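Local coordinates for uncharacterized protein (Thermus thermophilus HB8, PDB 6SCE) that probably acts as a CRISPR-associated defence nuclease that cuts DNA once its CARF domain has bound cyclic oligoadenylate, at residues 290-295 and 313-318; 562-567 and 585-590. All coordinates share one frame; numbering follows the deposited sequence.

Contact 1: residues 290-295 and 313-318; sequences EGPLLL and GPREVY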
loop_
_atom_site.group_PDB
_atom_site.type_symbol
_atom_site.label_atom_id
_atom_site.label_comp_id
_atom_site.label_asym_id
_atom_site.label_seq_id
_atom_site.Cartn_x
_atom_site.Cartn_y
_atom_site.Cartn_z
ATOM N N GLU A 290 -25.519 18.924 3.375
ATOM C CA GLU A 290 -25.968 18.298 2.143
ATOM C C GLU A 290 -25.501 16.843 2.127
ATOM O O GLU A 290 -24.365 16.571 2.477
ATOM C CB GLU A 290 -25.320 19.056 0.991
ATOM C CG GLU A 290 -26.147 19.160 -0.266
ATOM C CD GLU A 290 -25.510 20.070 -1.296
ATOM O OE1 GLU A 290 -24.384 20.565 -1.064
ATOM O OE2 GLU A 290 -26.147 20.287 -2.342
ATOM N N GLY A 291 -26.380 15.923 1.758
ATOM C CA GLY A 291 -26.030 14.521 1.615
ATOM C C GLY A 291 -25.960 14.100 0.163
ATOM O O GLY A 291 -26.389 14.858 -0.713
ATOM N N PRO A 292 -25.434 12.905 -0.122
ATOM C CA PRO A 292 -24.831 11.999 0.872
ATOM C C PRO A 292 -23.474 12.482 1.402
ATOM O O PRO A 292 -22.803 13.323 0.779
ATOM C CB PRO A 292 -24.613 10.702 0.079
ATOM C CG PRO A 292 -25.406 10.836 -1.167
ATOM C CD PRO A 292 -25.491 12.294 -1.458
ATOM N N LEU A 293 -23.089 11.936 2.545
ATOM C CA LEU A 293 -21.804 12.169 3.171
ATOM C C LEU A 293 -20.938 10.934 3.050
ATOM O O LEU A 293 -21.440 9.810 3.131
ATOM C CB LEU A 293 -21.972 12.368 4.664
ATOM C CG LEU A 293 -22.205 13.738 5.240
ATOM C CD1 LEU A 293 -23.394 14.383 4.593
ATOM C CD2 LEU A 293 -22.411 13.595 6.733
ATOM N N LEU A 294 -19.643 11.163 2.909
ATOM C CA LEU A 294 -18.636 10.097 3.024
ATOM C C LEU A 294 -17.655 10.501 4.103
ATOM O O LEU A 294 -17.087 11.595 4.059
ATOM C CB LEU A 294 -17.902 9.885 1.718
ATOM C CG LEU A 294 -16.727 8.894 1.712
ATOM C CD1 LEU A 294 -17.187 7.520 2.195
ATOM C CD2 LEU A 294 -16.114 8.811 0.330
ATOM N N LEU A 295 -17.467 9.616 5.068
ATOM C CA LEU A 295 -16.461 9.763 6.101
ATOM C C LEU A 295 -15.372 8.719 5.863
ATOM O O LEU A 295 -15.673 7.555 5.654
ATOM C CB LEU A 295 -17.060 9.528 7.473
ATOM C CG LEU A 295 -18.432 10.111 7.769
ATOM C CD1 LEU A 295 -18.814 9.763 9.198
ATOM C CD2 LEU A 295 -18.441 11.585 7.527
ATOM N N GLY A 313 -21.152 8.437 -3.935
ATOM C CA GLY A 313 -21.466 9.672 -4.672
ATOM C C GLY A 313 -21.737 10.837 -3.735
ATOM O O GLY A 313 -22.803 11.432 -3.768
ATOM N N PRO A 314 -20.779 11.149 -2.849
ATOM C CA PRO A 314 -21.031 12.140 -1.837
ATOM C C PRO A 314 -21.065 13.580 -2.348
ATOM O O PRO A 314 -20.396 13.902 -3.337
ATOM C CB PRO A 314 -19.819 11.978 -0.910
ATOM C CG PRO A 314 -18.729 11.577 -1.833
ATOM C CD PRO A 314 -19.393 10.653 -2.797
ATOM N N ARG A 315 -21.828 14.409 -1.638
ATOM C CA ARG A 315 -21.794 15.851 -1.825
ATOM C C ARG A 315 -20.829 16.503 -0.825
ATOM O O ARG A 315 -20.309 17.575 -1.086
ATOM C CB ARG A 315 -23.207 16.442 -1.712
ATOM C CG ARG A 315 -24.173 15.934 -2.781
ATOM C CD ARG A 315 -25.430 16.800 -2.863
ATOM N NE ARG A 315 -26.223 16.586 -4.075
ATOM C CZ ARG A 315 -27.187 15.679 -4.197
ATOM N NH1 ARG A 315 -27.484 14.881 -3.186
ATOM N NH2 ARG A 315 -27.859 15.573 -5.340
ATOM N N GLU A 316 -20.595 15.852 0.320
ATOM C CA GLU A 316 -19.613 16.302 1.304
ATOM C C GLU A 316 -18.785 15.097 1.778
ATOM O O GLU A 316 -19.322 14.004 1.974
ATOM C CB GLU A 316 -20.270 16.955 2.529
ATOM C CG GLU A 316 -21.192 18.121 2.203
ATOM C CD GLU A 316 -21.463 19.042 3.374
ATOM O OE1 GLU A 316 -20.555 19.320 4.187
ATOM O OE2 GLU A 316 -22.602 19.522 3.467
ATOM N N VAL A 317 -17.494 15.321 1.937
ATOM C CA VAL A 317 -16.591 14.296 2.389
ATOM C C VAL A 317 -15.820 14.832 3.575
ATOM O O VAL A 317 -15.413 15.992 3.601
ATOM C CB VAL A 317 -15.681 13.779 1.256
ATOM C CG1 VAL A 317 -14.802 14.876 0.689
ATOM C CG2 VAL A 317 -14.822 12.628 1.757
ATOM N N TYR A 318 -15.654 13.990 4.576
ATOM C CA TYR A 318 -14.887 14.334 5.755
ATOM C C TYR A 318 -13.703 13.405 5.803
ATOM O O TYR A 318 -13.910 12.201 5.802
ATOM C CB TYR A 318 -15.719 14.128 7.006
ATOM C CG TYR A 318 -16.860 15.125 7.160
ATOM C CD1 TYR A 318 -18.037 14.967 6.453
ATOM C CD2 TYR A 318 -16.756 16.205 8.042
ATOM C CE1 TYR A 318 -19.088 15.871 6.599
ATOM C CE2 TYR A 318 -17.789 17.115 8.184
ATOM C CZ TYR A 318 -18.954 16.951 7.464
ATOM O OH TYR A 318 -20.008 17.845 7.613
HETATM O O HOH W 1 -21.503 19.931 -2.402
#
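L294 and Y318 show how two parallel strands lock in register: Y318 N gives its hydrogen to L294 O over 2.8 Å. L294 also gives its own N-H to E316 O (3.0 Å), so it is bonded to the residues on either side of V317. The ladder ends at P292 O, which accepts from R315 N (2.8 Å) and, weakly, from E316 N. Around this ladder the packing is close. On one face the Y318 ring meets two leucines differently. L295 lies beside it, pointing the same way, with CD2 3.6 Å from Y318 CD1, while L293 comes to the ring's edge, L293 CG 4.0 Å from Y318 CE1. On the other face L294 CB rests against the ring of P314 and beside V317 CG2. With CG anti to the backbone N (chi1 174°), L294 runs alongside V317 toward helix 303-312.

That helix links the two strands in a beta-alpha-beta crossover, in which 293-297 lies between 316-321 and 375-378 in a Rossmann-like sheet, as in CARF domains. Polar ends on the tyrosine side are paired beyond the strands: Y318 OH with the carbonyl of P286, E316 OE1 with H344. E316 OE2 is bonded by Q289 N, and E290 N adds a weak, bent bond to it (124°).

Toward solvent the grip slackens. The extended R315 chain, in one of its two modelled conformers, carries NH1 to G291 O, 2.7 Å away and in the guanidinium plane; the second conformer makes this hold less certain. E290 crosses that chain at about a right angle, yet its OE2 stays 4.1 Å from R315 NE, well out of the guanidinium plane, so there is probably only a general attraction of charge. A water bridges E290 OE1 and R315 O.

Contact 2: residues 562-567 and 585-590; sequences EGLRER and GLMVAR
A beta-alpha-beta unit, strand 551-558, helix 561-579 and strand 584-592, supplies this contact, in which the start of the helix packs along the second strand. The axes of 562-567 and 585-589 pass 8.5 Å apart and run nearly antiparallel, at 153°. No hydrogen bond joins the two; the interface is apolar and small, and L564 gives the largest share, with M587 next. Both methyls of L564 rest on the helix-facing side of the backbone at V588. CD1 reaches A589, 3.6 Å from CB, while CD2 comes within 4.1 Å of M587 CB and lies 3.9 Å from V588 O.

M587, modelled as selenomethionine, answers from the strand. Its chain is bent at both CB-CG and CG-SE (chi2 -74°, chi3 -77°), which brings the terminal methyl back against the helix, where CE sits 3.4 Å from L564 O and 4.3 Å from R567 CB. Two side chains thus reach across in opposite senses, the leucine to the strand and the selenomethionine to the helix backbone. An alanine in place of L564 would probably open a gap over A589 and V588 and leave M587 CB without its leucine contact.

The same leucine also touches E556 and K558 of the preceding strand, and R567 forms a salt bridge with E556, so both strands of the unit are joined to one helical turn. E556 and K558 alternate as in an ExK signature, and a helix packed on the strands before and after it is consistent with the core of a PD-(D/E)xK nuclease.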
loop_
_atom_site.group_PDB
_atom_site.type_symbol
_atom_site.label_atom_id
_atom_site.label_comp_id
_atom_site.label_asym_id
_atom_site.label_seq_id
_atom_site.Cartn_x
_atom_site.Cartn_y
_atom_site.Cartn_z
ATOM N N GLU A 562 13.994 -8.930 -23.280
ATOM C CA GLU A 562 15.177 -8.284 -22.730
ATOM C C GLU A 562 14.855 -6.906 -22.114
ATOM O O GLU A 562 15.377 -6.550 -21.055
ATOM C CB GLU A 562 16.230 -8.142 -23.839
ATOM C CG GLU A 562 17.669 -8.055 -23.355
ATOM C CD GLU A 562 18.668 -8.007 -24.508
ATOM O OE1 GLU A 562 18.407 -7.291 -25.499
ATOM O OE2 GLU A 562 19.719 -8.679 -24.425
ATOM N N GLY A 563 14.016 -6.129 -22.789
ATOM C CA GLY A 563 13.598 -4.827 -22.271
ATOM C C GLY A 563 12.759 -4.992 -21.011
ATOM O O GLY A 563 12.868 -4.195 -20.068
ATOM N N LEU A 564 11.941 -6.042 -21.002
ATOM C CA LEU A 564 11.063 -6.355 -19.879
ATOM C C LEU A 564 11.853 -6.843 -18.666
ATOM O O LEU A 564 11.563 -6.435 -17.538
ATOM C CB LEU A 564 10.029 -7.406 -20.285
ATOM C CG LEU A 564 9.148 -7.056 -21.483
ATOM C CD1 LEU A 564 8.209 -8.210 -21.797
ATOM C CD2 LEU A 564 8.380 -5.764 -21.252
ATOM N N ARG A 565 12.851 -7.703 -18.884
ATOM C CA ARG A 565 13.722 -8.150 -17.781
ATOM C C ARG A 565 14.405 -6.975 -17.088
ATOM O O ARG A 565 14.483 -6.941 -15.861
ATOM C CB ARG A 565 14.783 -9.143 -18.268
ATOM C CG ARG A 565 14.233 -10.518 -18.612
ATOM C CD ARG A 565 15.317 -11.445 -19.149
ATOM N NE ARG A 565 14.777 -12.432 -20.091
ATOM C CZ ARG A 565 14.090 -13.526 -19.757
ATOM N NH1 ARG A 565 13.823 -13.808 -18.489
ATOM N NH2 ARG A 565 13.651 -14.344 -20.710
ATOM N N GLU A 566 14.901 -6.025 -17.883
ATOM C CA GLU A 566 15.615 -4.860 -17.358
ATOM C C GLU A 566 14.673 -3.921 -16.600
ATOM O O GLU A 566 15.087 -3.232 -15.652
ATOM C CB GLU A 566 16.286 -4.077 -18.494
ATOM C CG GLU A 566 17.219 -2.964 -18.029
ATOM N N ARG A 567 13.416 -3.882 -17.030
ATOM C CA ARG A 567 12.445 -2.977 -16.443
ATOM C C ARG A 567 11.750 -3.545 -15.197
ATOM O O ARG A 567 11.286 -2.780 -14.350
ATOM C CB ARG A 567 11.425 -2.568 -17.503
ATOM C CG ARG A 567 11.928 -1.462 -18.414
ATOM C CD ARG A 567 11.788 -0.096 -17.755
ATOM N NE ARG A 567 10.382 0.223 -17.512
ATOM C CZ ARG A 567 9.936 1.214 -16.745
ATOM N NH1 ARG A 567 10.777 2.018 -16.111
ATOM N NH2 ARG A 567 8.629 1.394 -16.609
ATOM N N GLY A 585 1.437 -5.102 -12.968
ATOM C CA GLY A 585 2.110 -4.570 -14.146
ATOM C C GLY A 585 1.961 -5.594 -15.264
ATOM O O GLY A 585 2.205 -6.773 -15.051
ATOM N N LEU A 586 1.527 -5.142 -16.431
ATOM C CA LEU A 586 1.420 -6.018 -17.592
ATOM C C LEU A 586 2.657 -5.781 -18.457
ATOM O O LEU A 586 2.902 -4.667 -18.897
ATOM C CB LEU A 586 0.150 -5.722 -18.364
ATOM C CG LEU A 586 -0.127 -6.660 -19.546
ATOM C CD1 LEU A 586 -0.389 -8.067 -19.051
ATOM C CD2 LEU A 586 -1.298 -6.119 -20.356
HETATM N N MSE A 587 3.433 -6.835 -18.668
HETATM C CA MSE A 587 4.702 -6.732 -19.377
HETATM C C MSE A 587 4.501 -7.457 -20.682
HETATM O O MSE A 587 4.277 -8.667 -20.682
HETATM C CB MSE A 587 5.809 -7.393 -18.553
HETATM C CG MSE A 587 5.756 -7.049 -17.068
HETATM SE SE MSE A 587 6.393 -5.206 -16.838
HETATM C CE MSE A 587 8.319 -5.521 -17.016
ATOM N N VAL A 588 4.535 -6.725 -21.795
ATOM C CA VAL A 588 4.241 -7.305 -23.124
ATOM C C VAL A 588 5.430 -7.145 -24.067
ATOM O O VAL A 588 5.917 -6.018 -24.308
ATOM C CB VAL A 588 3.020 -6.641 -23.812
ATOM C CG1 VAL A 588 2.679 -7.356 -25.135
ATOM C CG2 VAL A 588 1.812 -6.644 -22.890
ATOM N N ALA A 589 5.886 -8.271 -24.605
ATOM C CA ALA A 589 6.954 -8.286 -25.607
ATOM C C ALA A 589 6.397 -8.635 -26.985
ATOM O O ALA A 589 5.526 -9.487 -27.113
ATOM C CB ALA A 589 8.028 -9.291 -25.222
ATOM N N ARG A 590 6.902 -7.972 -28.018
ATOM C CA ARG A 590 6.625 -8.397 -29.394
ATOM C C ARG A 590 7.071 -9.847 -29.566
ATOM O O ARG A 590 6.286 -10.697 -30.003
ATOM C CB ARG A 590 7.355 -7.499 -30.392
ATOM C CG ARG A 590 6.927 -7.716 -31.831
ATOM C CD ARG A 590 7.942 -7.153 -32.815
ATOM N NE ARG A 590 7.881 -7.883 -34.079
ATOM C CZ ARG A 590 8.572 -8.986 -34.369
ATOM N NH1 ARG A 590 8.417 -9.550 -35.563
ATOM N NH2 ARG A 590 9.416 -9.527 -33.496
#

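In the fold
Contacts 1 and 2 are two versions of one principle, the beta-alpha-beta unit, sampled at different joints. Contact 1 pairs the two parallel strands of its unit by backbone bonds, whereas contact 2 sets a connecting helix on its second strand through side-chain packing, with no hydrogen bond between them. They lie in series along the chain and in separate sheets, one CARF-like and the other probably nuclease, with centres 42 Å apart and nearest atoms about 26 Å apart, so neither touches the other. The nearest atom of each is about 13 Å from bound nucleic acid, and neither contact therefore binds it directly. Both belong to the folds of domains that probably sense the activator and cut DNA.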